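Local structure of gamma-glutamyl-gamma-aminobutyraldehyde dehydrogenase (Burkholderia cenocepacia, 4LIH) at residues Ala30-Ala35 with Asn68-Ala73; Gly81-Leu86 with Ala218-Gly223; Leu96-Leu101 with Gly223-Val228; Phe186-Ala191 with Glu491-Leu496. The protein probably oxidises aldehydes such as gamma-glutamyl-gamma-aminobutyraldehyde to carboxylic acids with NAD(P)+, as a member of the aldehyde dehydrogenase family. One frame throughout, in Å; residues are numbered along the deposited sequence.

Contact 1: Ala30-Ala35 with Asn68-Ala73; sequences AFIDGA and NAAVAA
Ile32 and Asp33 pack against one side of a helix, meeting Ala69, Ala70 and Ala73 in a small, mostly buried strand-on-helix contact. Asp33 lies in the turn between strands 30-32 and 35-37, and Ile32 comes just before it. The three alanines belong to helix 64-80. No hydrogen bond crosses between the two segments.

Ile32 touches with its CG2 branch. CG2 stands anti to the backbone N, while CG1 takes the place beside that N (chi1 -64°). The methyl rests on the helix backbone more than on a side chain: Ile32 CG2 is 3.7 Å from Ala70 CA. Ala70 CB is a little farther, 4.1 Å from Ile32 CG2, and Ala69 CB lies 4.3 Å from the same methyl. The branch thus reaches the main chain of the helix.

One turn on, Asp33 meets Ala73. The methyl Ala73 CB is 3.5 Å from Asp33 CG and 3.6 Å from Asp33 CB. The methyl packs on the carboxylate carbon, and the charge is paired elsewhere: Asp33 OD1 forms a salt bridge with Arg76, farther along the same helix. Asp33 N is hydrogen-bonded to Asn226 OD1. Asp33 has positive phi and psi (54° and 51°), a left-handed backbone conformation that turns the chain.

Backbone bonds join Ile32 and Ala35 in both directions, the one from Ala35 N being weak. Asp33 and Gly34 both have positive phi. This is a two-residue beta hairpin with a turn close to type I', here packed on an alanine-lined helix.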
loop_
_atom_site.group_PDB
_atom_site.type_symbol
_atom_site.label_atom_id
_atom_site.label_comp_id
_atom_site.label_asym_id
_atom_site.label_seq_id
_atom_site.Cartn_x
_atom_site.Cartn_y
_atom_site.Cartn_z
ATOM N N ALA A 30 11.881 -21.122 -34.639
ATOM C CA ALA A 30 11.862 -19.903 -33.843
ATOM C C ALA A 30 10.608 -19.130 -34.137
ATOM O O ALA A 30 10.034 -19.242 -35.238
ATOM C CB ALA A 30 13.053 -19.030 -34.185
ATOM N N PHE A 31 10.178 -18.322 -33.175
ATOM C CA PHE A 31 9.097 -17.413 -33.398
ATOM C C PHE A 31 9.578 -15.995 -33.164
ATOM O O PHE A 31 9.799 -15.576 -32.008
ATOM C CB PHE A 31 7.893 -17.668 -32.491
ATOM C CG PHE A 31 6.624 -17.013 -32.997
ATOM C CD1 PHE A 31 6.285 -15.698 -32.640
ATOM C CD2 PHE A 31 5.769 -17.706 -33.816
ATOM C CE1 PHE A 31 5.129 -15.117 -33.101
ATOM C CE2 PHE A 31 4.620 -17.120 -34.326
ATOM C CZ PHE A 31 4.293 -15.825 -33.941
ATOM N N ILE A 32 9.707 -15.245 -34.262
ATOM C CA ILE A 32 10.363 -13.966 -34.212
ATOM C C ILE A 32 9.531 -12.995 -35.013
ATOM O O ILE A 32 9.271 -13.252 -36.196
ATOM C CB ILE A 32 11.831 -14.046 -34.742
ATOM C CG1 ILE A 32 12.709 -14.931 -33.862
ATOM C CG2 ILE A 32 12.463 -12.678 -34.777
ATOM C CD1 ILE A 32 14.083 -15.268 -34.416
ATOM N N ASP A 33 9.152 -11.885 -34.374
ATOM C CA ASP A 33 8.458 -10.773 -35.035
ATOM C C ASP A 33 7.203 -11.231 -35.771
ATOM O O ASP A 33 7.017 -10.927 -36.962
ATOM C CB ASP A 33 9.421 -10.029 -35.988
ATOM C CG ASP A 33 8.939 -8.647 -36.376
ATOM O OD1 ASP A 33 7.946 -8.175 -35.846
ATOM O OD2 ASP A 33 9.589 -8.004 -37.219
ATOM N N GLY A 34 6.347 -11.966 -35.057
ATOM C CA GLY A 34 5.032 -12.414 -35.552
ATOM C C GLY A 34 4.966 -13.604 -36.489
ATOM O O GLY A 34 3.901 -13.877 -37.068
ATOM N N ALA A 35 6.060 -14.348 -36.621
ATOM C CA ALA A 35 6.117 -15.471 -37.549
ATOM C C ALA A 35 7.136 -16.518 -37.187
ATOM O O ALA A 35 8.210 -16.214 -36.639
ATOM C CB ALA A 35 6.415 -14.937 -38.947
ATOM N N ASN A 68 19.763 -11.153 -32.880
ATOM C CA ASN A 68 19.691 -9.751 -33.268
ATOM C C ASN A 68 18.362 -9.386 -33.923
ATOM O O ASN A 68 17.826 -8.322 -33.638
ATOM C CB ASN A 68 20.837 -9.343 -34.186
ATOM C CG ASN A 68 22.131 -9.100 -33.450
ATOM O OD1 ASN A 68 22.203 -8.970 -32.210
ATOM N ND2 ASN A 68 23.193 -9.036 -34.237
ATOM N N ALA A 69 17.817 -10.270 -34.779
ATOM C CA ALA A 69 16.508 -10.024 -35.371
ATOM C C ALA A 69 15.387 -9.912 -34.300
ATOM O O ALA A 69 14.522 -9.005 -34.383
ATOM C CB ALA A 69 16.169 -11.108 -36.377
ATOM N N ALA A 70 15.440 -10.811 -33.297
ATOM C CA ALA A 70 14.456 -10.859 -32.207
ATOM C C ALA A 70 14.542 -9.597 -31.365
ATOM O O ALA A 70 13.547 -8.964 -31.107
ATOM C CB ALA A 70 14.681 -12.084 -31.341
ATOM N N VAL A 71 15.759 -9.205 -30.984
ATOM C CA VAL A 71 15.974 -8.015 -30.197
ATOM C C VAL A 71 15.562 -6.726 -30.916
ATOM O O VAL A 71 14.973 -5.835 -30.302
ATOM C CB VAL A 71 17.439 -7.931 -29.691
ATOM C CG1 VAL A 71 17.723 -6.557 -29.116
ATOM C CG2 VAL A 71 17.718 -9.022 -28.660
ATOM N N ALA A 72 15.846 -6.650 -32.209
ATOM C CA ALA A 72 15.473 -5.504 -33.040
ATOM C C ALA A 72 13.959 -5.345 -33.141
ATOM O O ALA A 72 13.438 -4.219 -33.014
ATOM C CB ALA A 72 16.087 -5.621 -34.435
ATOM N N ALA A 73 13.270 -6.468 -33.326
ATOM C CA ALA A 73 11.802 -6.469 -33.422
ATOM C C ALA A 73 11.157 -6.051 -32.086
ATOM O O ALA A 73 10.156 -5.351 -32.040
ATOM C CB ALA A 73 11.291 -7.850 -33.847
#

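Contact 2: Gly81-Leu86 with Ala218-Gly223; sequences GVWAGL and AGIPAG
Trp83 carries its indole anti to the backbone N (chi1 179°), which sends the ring across to Ile220 and Pro221. Ile220 has both side-chain torsions negative (chi1 -61°, chi2 -81°), and this bend brings CD1 over one face of the indole. The packing there is tight, with Ile220 CD1 3.3 Å from Trp83 CH2 and 3.6 Å from Trp83 CZ2.

Pro221 meets the same six-membered ring obliquely. Its CD lies 3.6 Å from Trp83 CE3, and the proline stands roughly square to the indole side chain. The other end of the proline ring serves Val82: Pro221 CB is 3.5 Å from Val82 CG2. Val82 and Pro221 lie alongside, pointing opposite ways. Pro221 is therefore wedged between a valine and a tryptophan that are neighbours in the chain.

The contact itself is apolar. The indole N-H finds its partner outside, where Trp83 NE1 is hydrogen-bonded to Leu190 O at the end of helix 178-191. Val94 of helix 88-104 also touches both Trp83 and Ile220.

Both chain pieces leave helices, 64-80 and 206-218. Gly81 and Gly219, each with positive phi, end them in Schellman motifs, and the apolar residues just beyond these two helix caps pack together.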
loop_
_atom_site.group_PDB
_atom_site.type_symbol
_atom_site.label_atom_id
_atom_site.label_comp_id
_atom_site.label_asym_id
_atom_site.label_seq_id
_atom_site.Cartn_x
_atom_site.Cartn_y
_atom_site.Cartn_z
ATOM N N GLY A 81 5.289 1.549 -29.197
ATOM C CA GLY A 81 4.157 1.575 -28.276
ATOM C C GLY A 81 2.964 0.730 -28.681
ATOM O O GLY A 81 1.868 0.942 -28.183
ATOM N N VAL A 82 3.189 -0.270 -29.545
ATOM C CA VAL A 82 2.102 -1.142 -30.019
ATOM C C VAL A 82 1.471 -1.932 -28.866
ATOM O O VAL A 82 0.319 -2.366 -28.933
ATOM C CB VAL A 82 2.564 -2.092 -31.152
ATOM C CG1 VAL A 82 3.236 -1.280 -32.246
ATOM C CG2 VAL A 82 3.519 -3.174 -30.675
ATOM N N TRP A 83 2.241 -2.119 -27.791
ATOM C CA TRP A 83 1.804 -2.885 -26.627
ATOM C C TRP A 83 1.878 -2.053 -25.325
ATOM O O TRP A 83 0.900 -1.974 -24.580
ATOM C CB TRP A 83 2.680 -4.133 -26.558
ATOM C CG TRP A 83 2.414 -5.031 -25.433
ATOM C CD1 TRP A 83 3.251 -5.329 -24.396
ATOM C CD2 TRP A 83 1.239 -5.803 -25.238
ATOM N NE1 TRP A 83 2.650 -6.245 -23.561
ATOM C CE2 TRP A 83 1.417 -6.551 -24.071
ATOM C CE3 TRP A 83 0.053 -5.939 -25.950
ATOM C CZ2 TRP A 83 0.440 -7.409 -23.579
ATOM C CZ3 TRP A 83 -0.922 -6.794 -25.452
ATOM C CH2 TRP A 83 -0.718 -7.513 -24.275
ATOM N N ALA A 84 3.004 -1.384 -25.078
ATOM C CA ALA A 84 3.122 -0.471 -23.938
ATOM C C ALA A 84 2.106 0.658 -23.957
ATOM O O ALA A 84 1.725 1.126 -22.910
ATOM C CB ALA A 84 4.486 0.159 -23.911
ATOM N N GLY A 85 1.714 1.093 -25.150
ATOM C CA GLY A 85 0.789 2.212 -25.349
ATOM C C GLY A 85 -0.680 1.834 -25.263
ATOM O O GLY A 85 -1.562 2.703 -25.337
ATOM N N LEU A 86 -0.973 0.542 -25.093
ATOM C CA LEU A 86 -2.322 0.125 -24.879
ATOM C C LEU A 86 -2.738 0.467 -23.448
ATOM O O LEU A 86 -1.937 0.398 -22.505
ATOM C CB LEU A 86 -2.498 -1.369 -25.122
ATOM C CG LEU A 86 -2.268 -1.873 -26.552
ATOM C CD1 LEU A 86 -2.317 -3.384 -26.506
ATOM C CD2 LEU A 86 -3.285 -1.301 -27.549
ATOM N N ALA A 218 -3.602 -14.618 -30.082
ATOM C CA ALA A 218 -4.407 -13.899 -29.090
ATOM C C ALA A 218 -4.385 -12.394 -29.262
ATOM O O ALA A 218 -5.165 -11.695 -28.591
ATOM C CB ALA A 218 -3.917 -14.245 -27.690
ATOM N N GLY A 219 -3.440 -11.884 -30.070
ATOM C CA GLY A 219 -3.294 -10.449 -30.272
ATOM C C GLY A 219 -2.046 -9.785 -29.692
ATOM O O GLY A 219 -1.945 -8.570 -29.666
ATOM N N ILE A 220 -1.068 -10.554 -29.254
ATOM C CA ILE A 220 0.182 -9.932 -28.793
ATOM C C ILE A 220 0.902 -9.472 -30.055
ATOM O O ILE A 220 1.159 -10.292 -30.954
ATOM C CB ILE A 220 1.038 -10.906 -27.965
ATOM C CG1 ILE A 220 0.293 -11.358 -26.710
ATOM C CG2 ILE A 220 2.383 -10.267 -27.620
ATOM C CD1 ILE A 220 0.379 -10.336 -25.596
ATOM N N PRO A 221 1.202 -8.165 -30.157
ATOM C CA PRO A 221 1.710 -7.693 -31.466
ATOM C C PRO A 221 3.062 -8.305 -31.889
ATOM O O PRO A 221 3.851 -8.796 -31.046
ATOM C CB PRO A 221 1.795 -6.169 -31.288
ATOM C CG PRO A 221 0.891 -5.847 -30.152
ATOM C CD PRO A 221 0.893 -7.045 -29.231
ATOM N N ALA A 222 3.310 -8.279 -33.191
ATOM C CA ALA A 222 4.559 -8.764 -33.744
ATOM C C ALA A 222 5.710 -8.099 -33.013
ATOM O O ALA A 222 5.738 -6.858 -32.812
ATOM C CB ALA A 222 4.655 -8.456 -35.218
ATOM N N GLY A 223 6.641 -8.931 -32.582
ATOM C CA GLY A 223 7.832 -8.447 -31.925
ATOM C C GLY A 223 7.773 -8.312 -30.415
ATOM O O GLY A 223 8.812 -8.180 -29.774
#

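Contact 3: Leu96-Leu101 with Gly223-Val228; sequences LRWAAL and GVFNVV
Trp98 and Phe225 join a helix to a strand of the parallel part of the sheet in the Rossmann-like, probably cofactor-binding domain of the aldehyde dehydrogenase fold. Trp98 lies on helix 88-104 and Phe225 on strand 225-227, which pairs in parallel with strand 195-199. The backbones stay well apart, with 11.8 Å between Trp98 CA and Phe225 CA. The long side chains bridge that distance.

From Trp98 CB the chain leads to CG, which stands anti to the backbone N (chi1 -178°) and points the indole at the strand. The five-membered ring has its polar partner on helix 206-218, where Trp98 NE1 is hydrogen-bonded to Val211 O. The CZ2 and CH2 atoms of the six-membered ring make the contact. Trp98 CZ2 comes to 3.8 Å from Phe225 CE2. The next atom, Trp98 CH2, lies over one face of the phenyl ring, towards its rim, 4.0 Å from Phe225 CE2.

The planes meet at 59°, with centroids 5.3 Å apart, so the pair is oblique. Phe186 completes the cluster: its ring is stacked with that of Trp98 and edge-to-face with that of Phe225.

The next residue, Asn226, turns its amide back on the loop before the strand. ND2 is bonded to Val196 O of strand 195-199. Asn226 ND2 also donates to Gly223 O at 2.9 Å, and approaches that oxygen from above its carbonyl plane.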
loop_
_atom_site.group_PDB
_atom_site.type_symbol
_atom_site.label_atom_id
_atom_site.label_comp_id
_atom_site.label_asym_id
_atom_site.label_seq_id
_atom_site.Cartn_x
_atom_site.Cartn_y
_atom_site.Cartn_z
ATOM N N LEU A 96 -5.483 -12.221 -21.001
ATOM C CA LEU A 96 -6.538 -13.185 -20.705
ATOM C C LEU A 96 -6.858 -14.113 -21.893
ATOM O O LEU A 96 -7.031 -15.338 -21.705
ATOM C CB LEU A 96 -7.821 -12.482 -20.181
ATOM C CG LEU A 96 -7.700 -11.842 -18.795
ATOM C CD1 LEU A 96 -9.063 -11.257 -18.329
ATOM C CD2 LEU A 96 -7.243 -12.878 -17.854
ATOM N N ARG A 97 -6.945 -13.564 -23.105
ATOM C CA ARG A 97 -7.220 -14.395 -24.253
ATOM C C ARG A 97 -6.100 -15.423 -24.504
ATOM O O ARG A 97 -6.349 -16.534 -24.915
ATOM C CB ARG A 97 -7.443 -13.536 -25.498
ATOM C CG ARG A 97 -7.664 -14.314 -26.776
ATOM C CD ARG A 97 -8.931 -15.126 -26.684
ATOM N NE ARG A 97 -9.162 -15.958 -27.862
ATOM C CZ ARG A 97 -9.755 -17.142 -27.836
ATOM N NH1 ARG A 97 -10.158 -17.666 -26.698
ATOM N NH2 ARG A 97 -9.901 -17.825 -28.961
ATOM N N TRP A 98 -4.860 -15.041 -24.246
ATOM C CA TRP A 98 -3.726 -15.939 -24.480
ATOM C C TRP A 98 -3.775 -17.101 -23.501
ATOM O O TRP A 98 -3.660 -18.273 -23.890
ATOM C CB TRP A 98 -2.432 -15.148 -24.334
ATOM C CG TRP A 98 -1.173 -15.874 -24.588
ATOM C CD1 TRP A 98 -0.971 -16.960 -25.376
ATOM C CD2 TRP A 98 0.103 -15.469 -24.114
ATOM N NE1 TRP A 98 0.376 -17.266 -25.414
ATOM C CE2 TRP A 98 1.045 -16.388 -24.597
ATOM C CE3 TRP A 98 0.527 -14.439 -23.272
ATOM C CZ2 TRP A 98 2.400 -16.271 -24.329
ATOM C CZ3 TRP A 98 1.876 -14.348 -22.983
ATOM C CH2 TRP A 98 2.791 -15.243 -23.527
ATOM N N ALA A 99 -4.031 -16.775 -22.241
ATOM C CA ALA A 99 -4.193 -17.768 -21.221
ATOM C C ALA A 99 -5.356 -18.703 -21.508
ATOM O O ALA A 99 -5.212 -19.921 -21.340
ATOM C CB ALA A 99 -4.408 -17.107 -19.873
ATOM N N ALA A 100 -6.485 -18.147 -21.914
ATOM C CA ALA A 100 -7.636 -18.975 -22.376
ATOM C C ALA A 100 -7.216 -19.954 -23.476
ATOM O O ALA A 100 -7.608 -21.129 -23.467
ATOM C CB ALA A 100 -8.774 -18.103 -22.860
ATOM N N LEU A 101 -6.434 -19.459 -24.435
ATOM C CA LEU A 101 -5.901 -20.324 -25.477
ATOM C C LEU A 101 -5.006 -21.412 -24.909
ATOM O O LEU A 101 -5.126 -22.584 -25.300
ATOM C CB LEU A 101 -5.175 -19.537 -26.561
ATOM C CG LEU A 101 -6.081 -18.759 -27.527
ATOM C CD1 LEU A 101 -5.256 -17.756 -28.295
ATOM C CD2 LEU A 101 -6.804 -19.663 -28.502
ATOM N N GLY A 223 6.641 -8.931 -32.582
ATOM C CA GLY A 223 7.832 -8.447 -31.925
ATOM C C GLY A 223 7.773 -8.312 -30.415
ATOM O O GLY A 223 8.812 -8.180 -29.774
ATOM N N VAL A 224 6.578 -8.362 -29.843
ATOM C CA VAL A 224 6.392 -8.157 -28.397
ATOM C C VAL A 224 6.726 -9.428 -27.590
ATOM O O VAL A 224 7.196 -9.343 -26.413
ATOM C CB VAL A 224 4.981 -7.623 -28.145
ATOM C CG1 VAL A 224 4.646 -7.678 -26.646
ATOM C CG2 VAL A 224 4.847 -6.206 -28.706
ATOM N N PHE A 225 6.530 -10.589 -28.245
ATOM C CA PHE A 225 6.882 -11.880 -27.664
ATOM C C PHE A 225 7.534 -12.763 -28.731
ATOM O O PHE A 225 6.896 -13.121 -29.704
ATOM C CB PHE A 225 5.696 -12.566 -26.975
ATOM C CG PHE A 225 6.078 -13.830 -26.207
ATOM C CD1 PHE A 225 6.992 -13.813 -25.153
ATOM C CD2 PHE A 225 5.527 -15.045 -26.571
ATOM C CE1 PHE A 225 7.307 -14.993 -24.478
ATOM C CE2 PHE A 225 5.862 -16.212 -25.946
ATOM C CZ PHE A 225 6.757 -16.193 -24.877
ATOM N N ASN A 226 8.836 -12.989 -28.565
ATOM C CA ASN A 226 9.683 -13.767 -29.479
ATOM C C ASN A 226 10.330 -14.918 -28.706
ATOM O O ASN A 226 10.709 -14.761 -27.533
ATOM C CB ASN A 226 10.815 -12.909 -30.011
ATOM C CG ASN A 226 10.359 -11.541 -30.473
ATOM O OD1 ASN A 226 9.874 -11.379 -31.594
ATOM N ND2 ASN A 226 10.432 -10.560 -29.571
ATOM N N VAL A 227 10.489 -16.064 -29.380
ATOM C CA VAL A 227 11.120 -17.242 -28.795
ATOM C C VAL A 227 12.271 -17.666 -29.729
ATOM O O VAL A 227 12.077 -17.823 -30.968
ATOM C CB VAL A 227 10.095 -18.393 -28.563
ATOM C CG1 VAL A 227 10.782 -19.696 -28.143
ATOM C CG2 VAL A 227 9.050 -17.974 -27.517
ATOM N N VAL A 228 13.464 -17.752 -29.150
ATOM C CA VAL A 228 14.711 -18.041 -29.848
ATOM C C VAL A 228 15.331 -19.315 -29.273
ATOM O O VAL A 228 16.128 -19.260 -28.329
ATOM C CB VAL A 228 15.696 -16.859 -29.712
ATOM C CG1 VAL A 228 17.034 -17.132 -30.370
ATOM C CG2 VAL A 228 15.066 -15.624 -30.293
#

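Contact 4: Phe186-Ala191 with Glu491-Leu496; sequences FGPALA and EKYTEL
The Tyr493 ring lies flat against Ala189, with the alanine methyl above its centre. Ala189 CB is 3.8 Å from the ring centroid and only 10° off the ring normal, a clear CH-pi contact. Lys492 CB covers the opposite face, so the phenol ring sits between two aliphatic groups. The Ala189 backbone also takes part: Ala189 N is 3.7 Å from Tyr493 CD2.

Pro188 comes to the ring obliquely. Its CG is 3.7 Å from Tyr493 CE2, and its CB is 4.0 Å from the same atom. Tyr493 CG stands beside its own backbone N (chi1 -58°), and this sets the ring along the helix surface. The helix is kinked at Pro188, whose N has no bond to the preceding turn.

No hydrogen bond crosses directly. Asn194 links the two sides instead, since its ND2 is bonded to both Ala189 O and Tyr493 O. The Tyr493 side chain is about 8 Å from that of Glu274, the predicted active-site residue.

Helix 178-191 thus packs on Tyr493, where the chain leads into strand 494-502. That strand runs antiparallel to strand 157-172, and Tyr493 also touches Val169 there and Cys246 and Ala248 of strand 246-250.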
loop_
_atom_site.group_PDB
_atom_site.type_symbol
_atom_site.label_atom_id
_atom_site.label_comp_id
_atom_site.label_asym_id
_atom_site.label_seq_id
_atom_site.Cartn_x
_atom_site.Cartn_y
_atom_site.Cartn_z
ATOM N N PHE A 186 7.543 -14.217 -18.427
ATOM C CA PHE A 186 6.829 -13.415 -19.433
ATOM C C PHE A 186 5.464 -12.875 -18.973
ATOM O O PHE A 186 4.964 -11.907 -19.538
ATOM C CB PHE A 186 6.745 -14.138 -20.798
ATOM C CG PHE A 186 5.916 -15.403 -20.827
ATOM C CD1 PHE A 186 4.543 -15.387 -20.583
ATOM C CD2 PHE A 186 6.484 -16.605 -21.235
ATOM C CE1 PHE A 186 3.808 -16.548 -20.663
ATOM C CE2 PHE A 186 5.743 -17.765 -21.322
ATOM C CZ PHE A 186 4.399 -17.742 -21.053
ATOM N N GLY A 187 4.837 -13.556 -18.042
ATOM C CA GLY A 187 3.566 -13.086 -17.435
ATOM C C GLY A 187 3.688 -11.692 -16.868
ATOM O O GLY A 187 3.064 -10.742 -17.363
ATOM N N PRO A 188 4.567 -11.521 -15.880
ATOM C CA PRO A 188 4.727 -10.128 -15.398
ATOM C C PRO A 188 5.409 -9.165 -16.390
ATOM O O PRO A 188 5.048 -7.983 -16.468
ATOM C CB PRO A 188 5.599 -10.302 -14.164
ATOM C CG PRO A 188 6.253 -11.648 -14.289
ATOM C CD PRO A 188 5.236 -12.506 -15.004
ATOM N N ALA A 189 6.443 -9.630 -17.104
ATOM C CA ALA A 189 7.144 -8.700 -18.007
ATOM C C ALA A 189 6.167 -8.111 -19.040
ATOM O O ALA A 189 6.230 -6.924 -19.317
ATOM C CB ALA A 189 8.336 -9.360 -18.704
ATOM N N LEU A 190 5.299 -8.946 -19.616
ATOM C CA LEU A 190 4.401 -8.493 -20.692
ATOM C C LEU A 190 3.284 -7.657 -20.116
ATOM O O LEU A 190 2.837 -6.727 -20.730
ATOM C CB LEU A 190 3.802 -9.663 -21.465
ATOM C CG LEU A 190 4.796 -10.350 -22.389
ATOM C CD1 LEU A 190 4.227 -11.680 -22.820
ATOM C CD2 LEU A 190 5.182 -9.460 -23.592
ATOM N N ALA A 191 2.843 -7.993 -18.911
ATOM C CA ALA A 191 1.732 -7.250 -18.325
ATOM C C ALA A 191 2.157 -5.805 -18.155
ATOM O O ALA A 191 1.360 -4.889 -18.354
ATOM C CB ALA A 191 1.356 -7.887 -17.012
ATOM N N GLU A 491 8.677 -5.372 -10.285
ATOM C CA GLU A 491 9.789 -4.454 -10.022
ATOM C C GLU A 491 10.985 -4.802 -10.909
ATOM O O GLU A 491 11.777 -3.926 -11.286
ATOM C CB GLU A 491 10.177 -4.468 -8.532
ATOM C CG GLU A 491 8.991 -4.483 -7.537
ATOM C CD GLU A 491 9.400 -4.660 -6.055
ATOM O OE1 GLU A 491 10.596 -4.803 -5.766
ATOM O OE2 GLU A 491 8.530 -4.672 -5.145
ATOM N N LYS A 492 11.102 -6.069 -11.283
ATOM C CA LYS A 492 12.219 -6.512 -12.116
ATOM C C LYS A 492 12.135 -5.999 -13.544
ATOM O O LYS A 492 13.138 -6.008 -14.250
ATOM C CB LYS A 492 12.291 -8.040 -12.130
ATOM C CG LYS A 492 12.338 -8.655 -10.750
ATOM C CD LYS A 492 12.734 -10.105 -10.792
ATOM C CE LYS A 492 11.884 -10.916 -11.771
ATOM N NZ LYS A 492 10.444 -10.745 -11.509
ATOM N N TYR A 493 10.949 -5.529 -13.948
ATOM C CA TYR A 493 10.617 -5.251 -15.361
ATOM C C TYR A 493 10.121 -3.816 -15.557
ATOM O O TYR A 493 9.605 -3.475 -16.669
ATOM C CB TYR A 493 9.524 -6.232 -15.795
ATOM C CG TYR A 493 9.909 -7.692 -15.633
ATOM C CD1 TYR A 493 11.061 -8.202 -16.237
ATOM C CD2 TYR A 493 9.143 -8.551 -14.869
ATOM C CE1 TYR A 493 11.422 -9.530 -16.088
ATOM C CE2 TYR A 493 9.526 -9.859 -14.671
ATOM C CZ TYR A 493 10.649 -10.357 -15.299
ATOM O OH TYR A 493 11.023 -11.655 -15.136
ATOM N N THR A 494 10.200 -3.011 -14.475
ATOM C CA THR A 494 9.808 -1.606 -14.472
ATOM C C THR A 494 10.898 -0.747 -13.836
ATOM O O THR A 494 11.742 -1.254 -13.098
ATOM C CB THR A 494 8.479 -1.359 -13.693
ATOM O OG1 THR A 494 8.619 -1.803 -12.351
ATOM C CG2 THR A 494 7.350 -2.139 -14.293
ATOM N N GLU A 495 10.846 0.556 -14.116
ATOM C CA GLU A 495 11.590 1.571 -13.405
ATOM C C GLU A 495 10.631 2.496 -12.677
ATOM O O GLU A 495 9.530 2.780 -13.154
ATOM C CB GLU A 495 12.413 2.418 -14.351
ATOM C CG GLU A 495 13.365 1.620 -15.217
ATOM C CD GLU A 495 14.638 1.236 -14.491
ATOM O OE1 GLU A 495 15.456 0.535 -15.143
ATOM O OE2 GLU A 495 14.861 1.641 -13.297
ATOM N N LEU A 496 11.096 2.981 -11.537
ATOM C CA LEU A 496 10.466 4.085 -10.850
ATOM C C LEU A 496 10.878 5.405 -11.432
ATOM O O LEU A 496 12.052 5.643 -11.812
ATOM C CB LEU A 496 10.827 4.094 -9.338
ATOM C CG LEU A 496 10.251 2.905 -8.532
ATOM C CD1 LEU A 496 11.092 2.581 -7.296
ATOM C CD2 LEU A 496 8.855 3.224 -8.070
#

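From the N terminus, contact 1 comes first. It closes a short loop of 32 residues, bringing the hairpin at 30-35 onto helix 64-80, and ends before the others open. Contacts 2, 3 and 4 cross one another: 81-86, 96-101 and 186-191 come in that order, and their partners 218-223, 223-228 and 491-496 follow in the same order. Contacts 2 and 3 share Gly223. Contact 4 spans the longest loop, 299 residues, and brings the C-terminal strand back to helix 178-191. Strand 225-227 links contacts 1 and 3 through Phe31 and Val227. Strands 225-227 and 494-502 belong to one sheet, to which contacts 3 and 4 tie helices 88-104 and 178-191.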